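Local coordinates for bifunctional protein PutA (Bradyrhizobium diazoefficiens, PDB 6BSN), which probably oxidises proline to glutamate in two steps, joining an FAD-dependent proline dehydrogenase and an NAD+-dependent aldehyde dehydrogenase in one chain, at residues A[24-29]-A[486-491]; A[77-82]-A[451-456]; A[340-345]-A[392-397]; A[770-775]-A[921-926]. The protein carries 1 engineered substitution. One frame throughout, in Å; residues are numbered along the deposited sequence.

Contact 1 (A[24-29]-A[486-491]); sequences RLLPAS and RPADAI
L26 straddles the first turn of the helix 487-491. Its CD2 rests on A488, 3.7 Å from CA and nearly as close to CB, and also borders I491 CB, while CD1 reaches the CG2 branch of I491 at 4.1 Å. The leucine and isoleucine side chains meet at a slant, and the small A488 allows the leucine methyl to settle against the helix backbone. The first torsion of L26 (chi1 -74°, CG anti to the carbonyl carbon) swings the branched end toward the other helix, although CB itself does not point there.

S29 also touches A488, its OG lying 3.3 Å from A488 CB. That hydroxyl is tied back to its own segment by a hydrogen bond to L26 O of 2.9 Å, so S29 can present to an alanine a hydroxyl whose hydrogen-bonding need is already met. R486 NH1 approaches S29 O obliquely at 3.5 Å, but the arginine's main partner is E36, which forms a salt bridge with NE.

Helices 18-28 and 487-491 both lean on helix 369-385, L25 touching L374 and I491 touching M371, while L26 also meets P494.

Contact 2 (A[77-82]-A[451-456]); sequences LMVLAE and DLLAYL
E82 brings the flat group of this contact, a carboxylate, yet its methylene does the touching: E82 CG lies 4.3 Å from L452 CD2. The carboxylate itself is directed elsewhere, its OE2 taking a salt bridge from R86 and a hydrogen bond from H449 NE2. A glutamate can therefore be buried here, because its aliphatic part meets a leucine while its charge is matched by basic neighbours. No aromatic ring takes part in the packing between the two segments, and the rest of the contact is made by branched or flexible apolar chains.

M78 and L456 touch at several points. The methionine runs out straight as far as SD and then turns at chi3 (86°), which lays its terminal CE against L456 CD2 at 3.7 Å; SD is only slightly farther from the same methyl, at 4.1 Å. The other methyl, L456 CD1, lies beside M78 CB, so the leucine fork takes in both the root and the end of the methionine. V79 and L453 meet at about a right angle, V79 CG2 on L453 CD2 at 3.7 Å. T114 and L117 of helix 106-118 touch both of these residues as well.

The helix axes run roughly antiparallel, at 146°, and approach to 11.3 Å at their closest over these short segments, a distance bridged by side chains from both helices. This is helix-on-helix packing between helix 71-85, in the region that matches the DNA-binding family, and the helix that follows strand 440-448 of the proline dehydrogenase (beta/alpha)8 barrel.

Contact 3 (A[340-345]-A[392-397]); sequences VRLVKG and PQFATH. With FDA (dihydroflavine-adenine dinucleotide), chain C.
R341 holds CG opposite its own backbone N (chi1 178°) and thereby runs along A395, CG to A395 CB 3.8 Å. A bend at chi3 (-57°) carries the guanidinium to the flavin, whose C6 lies 3.5 Å above one of its faces, near the rim. The two segments are neighbouring parallel strands of the proline dehydrogenase (beta/alpha)8 barrel, and their C-terminal ends open onto the cofactor. Q393 N bonds V340 O, L342 N bonds Q393 O at 2.8 Å, and A395 N bonds L342 O.

Small A395 fits beneath the dimethylbenzene ring, its CB 3.6 Å from FDA C8, and branched V343 lines the middle of the isoalloxazine. D280 forms a salt bridge with R341 NH1, Q418 bonds its NE and S237 OG its NH2, fixing the guanidinium. A water donates to Q393 OE1 and receives a weak bond from R341 NH2, while Q393 NE2 bonds N276 OD1.

Beyond the strands the chain turns to sugars and phosphates. K344, extended past CG, sends NZ to FDA O2A at 2.8 Å and also forms a salt bridge with D373. G345 has backbone angles at which a CB would crowd the preceding carbonyl O; its own O accepts from FDA O2B at 2.6 Å. T396 OG1 donates to FDA O1P, also at 2.6 Å. The other non-bridging oxygen, FDA O2P, receives H397 N at 3.1 Å, almost straight at 174°.

Contact 4 (A[770-775]-A[921-926]); sequences DATALP and HSRIDD
T772 OG1 is gripped twice: it accepts R923 N from across the contact at 2.9 Å and gives its own proton to D770 OD1 at 2.5 Å. A chi1 of 66°, which sets OG1 between the backbone N and the carbonyl carbon, brings the hydroxyl within reach of both. D770 OD1 also takes T772 N, closing an Asx turn, and both donors come from the same face of the carboxylate. The second oxygen, D770 OD2, accepts S922 OG at 2.6 Å on its syn side, 31° out of plane. S922 OG in turn receives I924 N at 3.0 Å, an ST turn that shapes the chain just ahead of helix 925-934. Aspartate, threonine and serine thus suit this buried place because each can satisfy backbone N-H groups beyond the ends of the strands.

Strands 765-769 and 917-921 are parallel neighbours in the mixed sheet of the aldehyde dehydrogenase fold, and the bond from D770 N to H921 O, 3.1 Å, extends their pairing to the point where the chains part.

Apolar atoms fill the flanks. T772 CG2 meets I924 CD1 at 3.6 Å, the two side chains crossing at about a right angle, and A773 CB sits at the edge of the H921 ring. R923 folds over T772, whose CB lies on one face of the guanidinium; E110 pairs with NH1. A water accepts from R923 NE at 2.9 Å and donates to T772 O.

Contacts 2 and 4 touch directly although they lie far apart in sequence: L453 CB is 3.4 Å from L774 CD1, and V79 CG2 is 4.1 Å from R923 NH2. Together they join the helical region around 71-85, the barrel and the aldehyde dehydrogenase part. Contact 3 holds the reduced flavin cofactor. Contact 1 lies on the same flank, about 8 Å from contact 3 at the nearest atoms, and the two share helix 369-385, whose D373 side chain touches P487 of contact 1 and also borders contact 3. The side chain of I491 is about 10 Å from the flavin cofactor, that of L456 about 14 Å. Contacts 3 and 4 stay about 17 Å apart at their nearest atoms.

Contact 1 (A[24-29]-A[486-491])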
# COMPACT_ATOMS: atom_id res chain seq x y z
N ARG A 24 -2.90 -38.87 -5.52
CA ARG A 24 -2.62 -40.16 -6.12
C ARG A 24 -1.93 -40.03 -7.47
O ARG A 24 -0.97 -40.75 -7.74
CB ARG A 24 -3.91 -40.98 -6.24
CG ARG A 24 -4.67 -41.12 -4.92
CD ARG A 24 -5.96 -41.95 -5.03
NE ARG A 24 -7.02 -41.21 -5.70
CZ ARG A 24 -7.38 -41.37 -6.97
NH1 ARG A 24 -6.77 -42.27 -7.73
NH2 ARG A 24 -8.36 -40.63 -7.48
N LEU A 25 -2.37 -39.09 -8.32
CA LEU A 25 -1.82 -39.01 -9.67
C LEU A 25 -0.38 -38.48 -9.67
O LEU A 25 0.43 -38.90 -10.51
CB LEU A 25 -2.71 -38.13 -10.55
CG LEU A 25 -4.17 -38.48 -10.83
CD1 LEU A 25 -4.79 -37.40 -11.68
CD2 LEU A 25 -4.32 -39.82 -11.52
N LEU A 26 -0.05 -37.54 -8.76
CA LEU A 26 1.27 -36.91 -8.77
C LEU A 26 2.44 -37.86 -8.49
O LEU A 26 3.44 -37.81 -9.22
CB LEU A 26 1.28 -35.72 -7.80
CG LEU A 26 0.54 -34.47 -8.28
CD1 LEU A 26 0.51 -33.44 -7.13
CD2 LEU A 26 1.16 -33.89 -9.52
N PRO A 27 2.41 -38.70 -7.45
CA PRO A 27 3.53 -39.66 -7.31
C PRO A 27 3.57 -40.68 -8.43
O PRO A 27 4.66 -41.12 -8.81
CB PRO A 27 3.29 -40.31 -5.93
CG PRO A 27 1.84 -40.08 -5.65
CD PRO A 27 1.48 -38.77 -6.31
N ALA A 28 2.43 -41.08 -8.97
CA ALA A 28 2.41 -42.11 -10.01
C ALA A 28 2.82 -41.58 -11.38
O ALA A 28 3.10 -42.39 -12.28
CB ALA A 28 1.02 -42.73 -10.08
N SER A 29 2.87 -40.27 -11.58
CA SER A 29 3.23 -39.72 -12.88
C SER A 29 4.71 -39.85 -13.16
O SER A 29 5.13 -39.64 -14.31
CB SER A 29 2.84 -38.24 -12.96
OG SER A 29 3.68 -37.48 -12.11
N ARG A 486 6.29 -31.02 -17.98
CA ARG A 486 5.34 -32.07 -17.69
C ARG A 486 4.32 -31.61 -16.65
O ARG A 486 4.63 -30.76 -15.80
CB ARG A 486 6.08 -33.33 -17.23
CG ARG A 486 7.05 -33.88 -18.28
CD ARG A 486 6.39 -34.97 -19.14
NE ARG A 486 6.26 -36.23 -18.40
CZ ARG A 486 5.11 -36.81 -18.06
NH1 ARG A 486 5.12 -37.95 -17.38
NH2 ARG A 486 3.94 -36.25 -18.39
N PRO A 487 3.08 -32.11 -16.75
CA PRO A 487 2.00 -31.61 -15.88
C PRO A 487 2.32 -31.63 -14.39
O PRO A 487 1.99 -30.67 -13.67
CB PRO A 487 0.83 -32.56 -16.21
CG PRO A 487 1.12 -33.03 -17.61
CD PRO A 487 2.62 -33.12 -17.72
N ALA A 488 2.92 -32.73 -13.90
CA ALA A 488 3.22 -32.85 -12.47
C ALA A 488 4.10 -31.70 -12.00
O ALA A 488 3.94 -31.21 -10.88
CB ALA A 488 3.90 -34.20 -12.20
N ASP A 489 5.04 -31.26 -12.85
CA ASP A 489 5.94 -30.17 -12.51
C ASP A 489 5.23 -28.83 -12.44
O ASP A 489 5.73 -27.91 -11.79
CB ASP A 489 7.08 -30.11 -13.53
CG ASP A 489 8.02 -31.30 -13.43
OD1 ASP A 489 8.09 -31.91 -12.34
OD2 ASP A 489 8.69 -31.63 -14.43
N ALA A 490 4.10 -28.69 -13.11
CA ALA A 490 3.32 -27.46 -13.03
C ALA A 490 2.42 -27.45 -11.80
O ALA A 490 2.12 -26.37 -11.28
CB ALA A 490 2.49 -27.28 -14.29
N ILE A 491 1.98 -28.62 -11.34
CA ILE A 491 1.10 -28.71 -10.18
C ILE A 491 1.89 -28.77 -8.87
O ILE A 491 1.46 -28.20 -7.87
CB ILE A 491 0.17 -29.94 -10.31
CG1 ILE A 491 -0.72 -29.81 -11.54
CG2 ILE A 491 -0.71 -30.08 -9.07
CD1 ILE A 491 -1.21 -31.15 -12.03

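Contact 2 (A[77-82]-A[451-456])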
# COMPACT_ATOMS: atom_id res chain seq x y z
N LEU A 77 -16.14 -14.50 -40.51
CA LEU A 77 -15.41 -14.64 -41.76
C LEU A 77 -15.53 -16.05 -42.33
O LEU A 77 -15.59 -16.23 -43.56
CB LEU A 77 -13.94 -14.26 -41.54
CG LEU A 77 -13.69 -12.80 -41.16
CD1 LEU A 77 -12.20 -12.47 -41.19
CD2 LEU A 77 -14.46 -11.84 -42.04
N MET A 78 -15.58 -17.06 -41.47
CA MET A 78 -15.74 -18.43 -41.96
C MET A 78 -17.14 -18.67 -42.51
O MET A 78 -17.31 -19.45 -43.46
CB MET A 78 -15.43 -19.42 -40.84
CG MET A 78 -13.94 -19.38 -40.41
SD MET A 78 -13.59 -20.40 -38.97
CE MET A 78 -13.32 -21.97 -39.76
N VAL A 79 -18.15 -18.04 -41.92
CA VAL A 79 -19.51 -18.14 -42.44
C VAL A 79 -19.60 -17.43 -43.78
O VAL A 79 -20.14 -17.98 -44.75
CB VAL A 79 -20.52 -17.57 -41.42
CG1 VAL A 79 -21.92 -17.48 -42.02
CG2 VAL A 79 -20.54 -18.44 -40.16
N LEU A 80 -19.06 -16.20 -43.84
CA LEU A 80 -18.98 -15.51 -45.12
C LEU A 80 -18.21 -16.36 -46.15
O LEU A 80 -18.63 -16.48 -47.31
CB LEU A 80 -18.30 -14.16 -44.94
CG LEU A 80 -18.10 -13.42 -46.26
CD1 LEU A 80 -19.44 -13.22 -46.96
CD2 LEU A 80 -17.38 -12.09 -46.07
N ALA A 81 -17.11 -16.97 -45.73
CA ALA A 81 -16.31 -17.76 -46.65
C ALA A 81 -17.12 -18.92 -47.20
O ALA A 81 -17.09 -19.19 -48.41
CB ALA A 81 -15.05 -18.29 -45.95
N GLU A 82 -17.84 -19.64 -46.33
CA GLU A 82 -18.58 -20.80 -46.83
C GLU A 82 -19.65 -20.37 -47.83
O GLU A 82 -19.82 -21.01 -48.87
CB GLU A 82 -19.21 -21.58 -45.67
CG GLU A 82 -20.09 -22.77 -46.15
CD GLU A 82 -19.30 -23.82 -46.95
OE1 GLU A 82 -18.06 -23.86 -46.84
OE2 GLU A 82 -19.93 -24.62 -47.68
N ASP A 451 -25.93 -27.22 -39.80
CA ASP A 451 -25.23 -27.71 -38.62
C ASP A 451 -23.85 -27.08 -38.44
O ASP A 451 -23.19 -27.36 -37.43
CB ASP A 451 -25.12 -29.24 -38.71
CG ASP A 451 -26.50 -29.91 -38.69
OD1 ASP A 451 -27.35 -29.49 -37.88
OD2 ASP A 451 -26.75 -30.83 -39.48
N LEU A 452 -23.43 -26.22 -39.36
CA LEU A 452 -22.09 -25.66 -39.31
C LEU A 452 -21.91 -24.69 -38.16
O LEU A 452 -20.92 -24.76 -37.43
CB LEU A 452 -21.76 -24.96 -40.63
CG LEU A 452 -20.40 -24.26 -40.63
CD1 LEU A 452 -19.32 -25.28 -40.39
CD2 LEU A 452 -20.18 -23.55 -41.97
N LEU A 453 -22.84 -23.73 -38.01
CA LEU A 453 -22.68 -22.69 -36.98
C LEU A 453 -22.46 -23.29 -35.60
O LEU A 453 -21.50 -22.92 -34.90
CB LEU A 453 -23.90 -21.78 -36.95
CG LEU A 453 -23.92 -20.42 -37.63
CD1 LEU A 453 -25.16 -19.67 -37.13
CD2 LEU A 453 -22.65 -19.62 -37.37
N ALA A 454 -23.34 -24.20 -35.18
CA ALA A 454 -23.19 -24.75 -33.84
C ALA A 454 -21.83 -25.42 -33.68
O ALA A 454 -21.18 -25.27 -32.64
CB ALA A 454 -24.33 -25.72 -33.53
N TYR A 455 -21.38 -26.14 -34.71
CA TYR A 455 -20.05 -26.76 -34.70
C TYR A 455 -18.93 -25.73 -34.66
O TYR A 455 -17.95 -25.89 -33.92
CB TYR A 455 -19.89 -27.67 -35.92
CG TYR A 455 -18.61 -28.48 -35.95
CD1 TYR A 455 -18.49 -29.68 -35.26
CD2 TYR A 455 -17.51 -28.05 -36.71
CE1 TYR A 455 -17.31 -30.44 -35.30
CE2 TYR A 455 -16.32 -28.80 -36.75
CZ TYR A 455 -16.23 -29.99 -36.05
OH TYR A 455 -15.05 -30.72 -36.11
N LEU A 456 -19.00 -24.69 -35.51
CA LEU A 456 -17.93 -23.69 -35.57
C LEU A 456 -17.74 -22.98 -34.23
O LEU A 456 -16.60 -22.71 -33.83
CB LEU A 456 -18.22 -22.66 -36.65
CG LEU A 456 -17.82 -23.03 -38.07
CD1 LEU A 456 -18.18 -21.92 -39.03
CD2 LEU A 456 -16.33 -23.36 -38.12

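Contact 3 (A[340-345]-A[392-397])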
# COMPACT_ATOMS: atom_id res chain seq x y z
N VAL A 340 -12.00 -47.44 -28.13
CA VAL A 340 -12.34 -46.46 -27.09
C VAL A 340 -11.46 -45.23 -27.28
O VAL A 340 -10.23 -45.34 -27.21
CB VAL A 340 -12.18 -47.07 -25.70
CG1 VAL A 340 -12.37 -46.04 -24.58
CG2 VAL A 340 -13.13 -48.23 -25.58
N ARG A 341 -12.08 -44.08 -27.51
CA ARG A 341 -11.37 -42.84 -27.80
C ARG A 341 -11.19 -42.03 -26.52
O ARG A 341 -12.17 -41.72 -25.84
CB ARG A 341 -12.10 -42.00 -28.84
CG ARG A 341 -11.38 -40.68 -29.13
CD ARG A 341 -12.29 -39.64 -29.80
NE ARG A 341 -12.84 -40.18 -31.03
CZ ARG A 341 -14.07 -39.95 -31.45
NH1 ARG A 341 -14.90 -39.16 -30.76
NH2 ARG A 341 -14.47 -40.51 -32.57
N LEU A 342 -9.94 -41.67 -26.21
CA LEU A 342 -9.65 -40.81 -25.07
C LEU A 342 -9.39 -39.40 -25.58
O LEU A 342 -8.48 -39.19 -26.38
CB LEU A 342 -8.45 -41.32 -24.26
CG LEU A 342 -8.25 -40.62 -22.90
CD1 LEU A 342 -9.39 -40.97 -21.89
CD2 LEU A 342 -6.86 -40.93 -22.34
N VAL A 343 -10.20 -38.44 -25.12
CA VAL A 343 -10.03 -37.02 -25.44
C VAL A 343 -9.86 -36.26 -24.13
O VAL A 343 -10.12 -36.78 -23.04
CB VAL A 343 -11.21 -36.45 -26.23
CG1 VAL A 343 -11.48 -37.26 -27.49
CG2 VAL A 343 -12.48 -36.37 -25.32
N LYS A 344 -9.45 -35.00 -24.24
CA LYS A 344 -9.43 -34.22 -23.00
C LYS A 344 -10.82 -33.69 -22.67
O LYS A 344 -11.34 -33.95 -21.58
CB LYS A 344 -8.37 -33.12 -23.08
CG LYS A 344 -6.96 -33.76 -23.10
CD LYS A 344 -5.83 -32.75 -23.21
CE LYS A 344 -4.53 -33.48 -23.45
NZ LYS A 344 -3.40 -32.55 -23.58
N GLY A 345 -11.48 -33.04 -23.63
CA GLY A 345 -12.85 -32.61 -23.40
C GLY A 345 -13.18 -31.27 -24.04
O GLY A 345 -12.47 -30.28 -23.83
N PRO A 392 -7.33 -48.63 -27.79
CA PRO A 392 -7.45 -47.22 -27.42
C PRO A 392 -7.10 -46.33 -28.59
O PRO A 392 -6.27 -46.67 -29.43
CB PRO A 392 -6.43 -47.04 -26.28
CG PRO A 392 -5.88 -48.46 -25.98
CD PRO A 392 -6.12 -49.26 -27.23
N GLN A 393 -7.76 -45.18 -28.63
CA GLN A 393 -7.54 -44.16 -29.66
C GLN A 393 -7.29 -42.85 -28.94
O GLN A 393 -8.18 -42.33 -28.24
CB GLN A 393 -8.75 -44.07 -30.61
CG GLN A 393 -9.20 -45.44 -31.14
CD GLN A 393 -10.62 -45.42 -31.72
OE1 GLN A 393 -11.61 -45.12 -31.03
NE2 GLN A 393 -10.72 -45.74 -33.00
N PHE A 394 -6.08 -42.32 -29.06
CA PHE A 394 -5.68 -41.13 -28.30
C PHE A 394 -5.86 -39.93 -29.22
O PHE A 394 -5.04 -39.69 -30.11
CB PHE A 394 -4.25 -41.29 -27.77
CG PHE A 394 -4.08 -42.51 -26.89
CD1 PHE A 394 -4.69 -42.55 -25.64
CD2 PHE A 394 -3.38 -43.63 -27.32
CE1 PHE A 394 -4.59 -43.67 -24.83
CE2 PHE A 394 -3.26 -44.74 -26.52
CZ PHE A 394 -3.86 -44.76 -25.27
N ALA A 395 -6.96 -39.21 -29.03
CA ALA A 395 -7.31 -38.06 -29.86
C ALA A 395 -6.78 -36.79 -29.20
O ALA A 395 -7.35 -36.29 -28.23
CB ALA A 395 -8.82 -37.97 -30.06
N THR A 396 -5.68 -36.27 -29.74
CA THR A 396 -5.06 -35.06 -29.22
C THR A 396 -4.13 -34.49 -30.29
O THR A 396 -3.57 -35.23 -31.10
CB THR A 396 -4.27 -35.36 -27.94
OG1 THR A 396 -3.55 -34.19 -27.53
CG2 THR A 396 -3.29 -36.45 -28.18
N HIS A 397 -3.96 -33.16 -30.27
CA HIS A 397 -2.98 -32.50 -31.12
C HIS A 397 -1.84 -31.91 -30.30
O HIS A 397 -1.13 -31.02 -30.77
CB HIS A 397 -3.63 -31.40 -31.98
CG HIS A 397 -4.90 -31.82 -32.65
ND1 HIS A 397 -6.14 -31.36 -32.25
CD2 HIS A 397 -5.13 -32.65 -33.70
CE1 HIS A 397 -7.07 -31.89 -33.02
NE2 HIS A 397 -6.49 -32.68 -33.90
PA FDA C . -4.66 -29.20 -25.56
O1A FDA C . -4.17 -27.75 -25.85
O2A FDA C . -3.76 -30.17 -25.01
O5B FDA C . -5.68 -29.37 -24.50
C5B FDA C . -6.82 -28.52 -24.50
C4B FDA C . -7.86 -29.04 -23.52
O4B FDA C . -7.46 -28.89 -22.18
C3B FDA C . -9.20 -28.36 -23.56
O3B FDA C . -9.94 -28.82 -24.61
C2B FDA C . -9.78 -28.75 -22.26
O2B FDA C . -10.35 -30.01 -22.33
C1B FDA C . -8.58 -28.76 -21.37
N9A FDA C . -8.43 -27.57 -20.55
C8A FDA C . -8.17 -26.27 -20.96
N7A FDA C . -8.13 -25.48 -19.90
C5A FDA C . -8.37 -26.23 -18.75
C6A FDA C . -8.44 -25.96 -17.40
N6A FDA C . -8.24 -24.62 -16.91
N1A FDA C . -8.70 -26.94 -16.52
C2A FDA C . -8.90 -28.21 -16.92
N3A FDA C . -8.82 -28.51 -18.24
C4A FDA C . -8.56 -27.57 -19.15
N1 FDA C . -14.08 -33.67 -27.05
C2 FDA C . -15.22 -34.13 -26.31
O2 FDA C . -15.53 -33.45 -25.16
N3 FDA C . -15.97 -35.24 -26.76
C4 FDA C . -15.60 -35.90 -27.95
O4 FDA C . -16.30 -36.98 -28.42
C4X FDA C . -14.41 -35.42 -28.72
N5 FDA C . -14.05 -36.06 -29.96
C5X FDA C . -12.78 -35.70 -30.57
C6 FDA C . -12.30 -36.50 -31.74
C7 FDA C . -11.02 -36.18 -32.28
C7M FDA C . -10.52 -36.97 -33.46
C8 FDA C . -10.22 -35.13 -31.72
C8M FDA C . -8.87 -34.77 -32.28
C9 FDA C . -10.69 -34.38 -30.62
C9A FDA C . -12.02 -34.70 -30.04
N10 FDA C . -12.54 -33.88 -28.97
C10 FDA C . -13.70 -34.35 -28.27
C1' FDA C . -11.95 -32.58 -28.59
C2' FDA C . -10.99 -32.74 -27.42
O2' FDA C . -11.69 -33.08 -26.28
C3' FDA C . -10.22 -31.45 -27.17
O3' FDA C . -11.15 -30.48 -26.94
C4' FDA C . -9.32 -30.95 -28.31
O4' FDA C . -8.87 -32.01 -29.09
C5' FDA C . -8.11 -30.21 -27.76
O5' FDA C . -7.41 -31.00 -26.83
P FDA C . -5.85 -31.39 -26.98
O1P FDA C . -5.32 -32.69 -26.28
O2P FDA C . -5.72 -31.31 -28.54
O3P FDA C . -5.17 -29.92 -26.76
O HOH W 1 -13.05 -43.27 -32.22
O HOH W 2 -7.79 -34.21 -26.46

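Contact 4 (A[770-775]-A[921-926])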
# COMPACT_ATOMS: atom_id res chain seq x y z
N ASP A 770 -32.24 -11.88 -34.95
CA ASP A 770 -31.87 -11.61 -36.34
C ASP A 770 -31.22 -12.84 -36.97
O ASP A 770 -31.06 -13.88 -36.33
CB ASP A 770 -30.99 -10.35 -36.46
CG ASP A 770 -29.58 -10.52 -35.90
OD1 ASP A 770 -29.04 -11.64 -35.79
OD2 ASP A 770 -28.97 -9.47 -35.62
N ALA A 771 -30.88 -12.74 -38.25
CA ALA A 771 -30.38 -13.91 -38.97
C ALA A 771 -28.95 -14.28 -38.62
O ALA A 771 -28.45 -15.28 -39.16
CB ALA A 771 -30.47 -13.72 -40.48
N THR A 772 -28.27 -13.50 -37.78
CA THR A 772 -26.95 -13.93 -37.31
C THR A 772 -27.04 -14.80 -36.07
O THR A 772 -26.02 -15.39 -35.69
CB THR A 772 -26.02 -12.74 -37.02
OG1 THR A 772 -26.52 -11.97 -35.90
CG2 THR A 772 -25.84 -11.85 -38.26
N ALA A 773 -28.20 -14.91 -35.44
CA ALA A 773 -28.31 -15.76 -34.26
C ALA A 773 -28.36 -17.23 -34.67
O ALA A 773 -28.83 -17.59 -35.74
CB ALA A 773 -29.57 -15.41 -33.46
N LEU A 774 -27.87 -18.08 -33.79
CA LEU A 774 -27.93 -19.52 -33.98
C LEU A 774 -29.37 -20.01 -33.83
O LEU A 774 -29.90 -19.96 -32.71
CB LEU A 774 -27.01 -20.20 -32.96
CG LEU A 774 -26.66 -21.68 -33.14
CD1 LEU A 774 -26.36 -21.95 -34.57
CD2 LEU A 774 -25.47 -22.05 -32.27
N PRO A 775 -30.03 -20.49 -34.89
CA PRO A 775 -31.46 -20.83 -34.76
C PRO A 775 -31.75 -21.87 -33.69
O PRO A 775 -32.80 -21.78 -33.04
CB PRO A 775 -31.84 -21.34 -36.17
CG PRO A 775 -30.82 -20.70 -37.08
CD PRO A 775 -29.53 -20.68 -36.27
N HIS A 921 -31.32 -11.69 -29.61
CA HIS A 921 -30.48 -12.77 -30.12
C HIS A 921 -29.83 -12.28 -31.41
O HIS A 921 -30.50 -12.07 -32.42
CB HIS A 921 -31.30 -14.03 -30.36
CG HIS A 921 -31.27 -14.98 -29.20
ND1 HIS A 921 -30.43 -16.07 -29.17
CD2 HIS A 921 -31.94 -14.98 -28.03
CE1 HIS A 921 -30.61 -16.72 -28.04
NE2 HIS A 921 -31.52 -16.08 -27.32
N SER A 922 -28.51 -12.13 -31.35
CA SER A 922 -27.76 -11.53 -32.45
C SER A 922 -26.28 -11.69 -32.17
O SER A 922 -25.85 -11.60 -31.01
CB SER A 922 -28.08 -10.04 -32.60
OG SER A 922 -27.32 -9.48 -33.66
N ARG A 923 -25.52 -11.94 -33.23
CA ARG A 923 -24.07 -11.91 -33.14
C ARG A 923 -23.54 -10.49 -33.20
O ARG A 923 -22.39 -10.26 -32.83
CB ARG A 923 -23.45 -12.75 -34.29
CG ARG A 923 -21.94 -13.03 -34.16
CD ARG A 923 -21.33 -13.27 -35.52
NE ARG A 923 -21.94 -14.41 -36.19
CZ ARG A 923 -22.09 -14.51 -37.51
NH1 ARG A 923 -21.71 -13.50 -38.29
NH2 ARG A 923 -22.66 -15.58 -38.04
N ILE A 924 -24.35 -9.54 -33.64
CA ILE A 924 -23.87 -8.22 -34.06
C ILE A 924 -23.93 -7.26 -32.87
O ILE A 924 -25.00 -6.80 -32.47
CB ILE A 924 -24.68 -7.69 -35.24
CG1 ILE A 924 -24.72 -8.75 -36.35
CG2 ILE A 924 -24.11 -6.36 -35.72
CD1 ILE A 924 -25.49 -8.31 -37.59
N ASP A 925 -22.76 -6.92 -32.32
CA ASP A 925 -22.71 -6.06 -31.15
C ASP A 925 -23.34 -4.70 -31.43
O ASP A 925 -24.02 -4.15 -30.56
CB ASP A 925 -21.28 -5.90 -30.66
CG ASP A 925 -20.74 -7.17 -30.04
OD1 ASP A 925 -21.56 -7.98 -29.56
OD2 ASP A 925 -19.51 -7.38 -30.02
N ASP A 926 -23.12 -4.13 -32.62
CA ASP A 926 -23.71 -2.83 -32.91
C ASP A 926 -25.24 -2.90 -32.93
O ASP A 926 -25.91 -1.92 -32.57
CB ASP A 926 -23.19 -2.27 -34.24
CG ASP A 926 -21.69 -1.94 -34.20
OD1 ASP A 926 -20.94 -2.45 -35.06
OD2 ASP A 926 -21.25 -1.21 -33.29
O HOH W 3 -23.61 -16.50 -35.16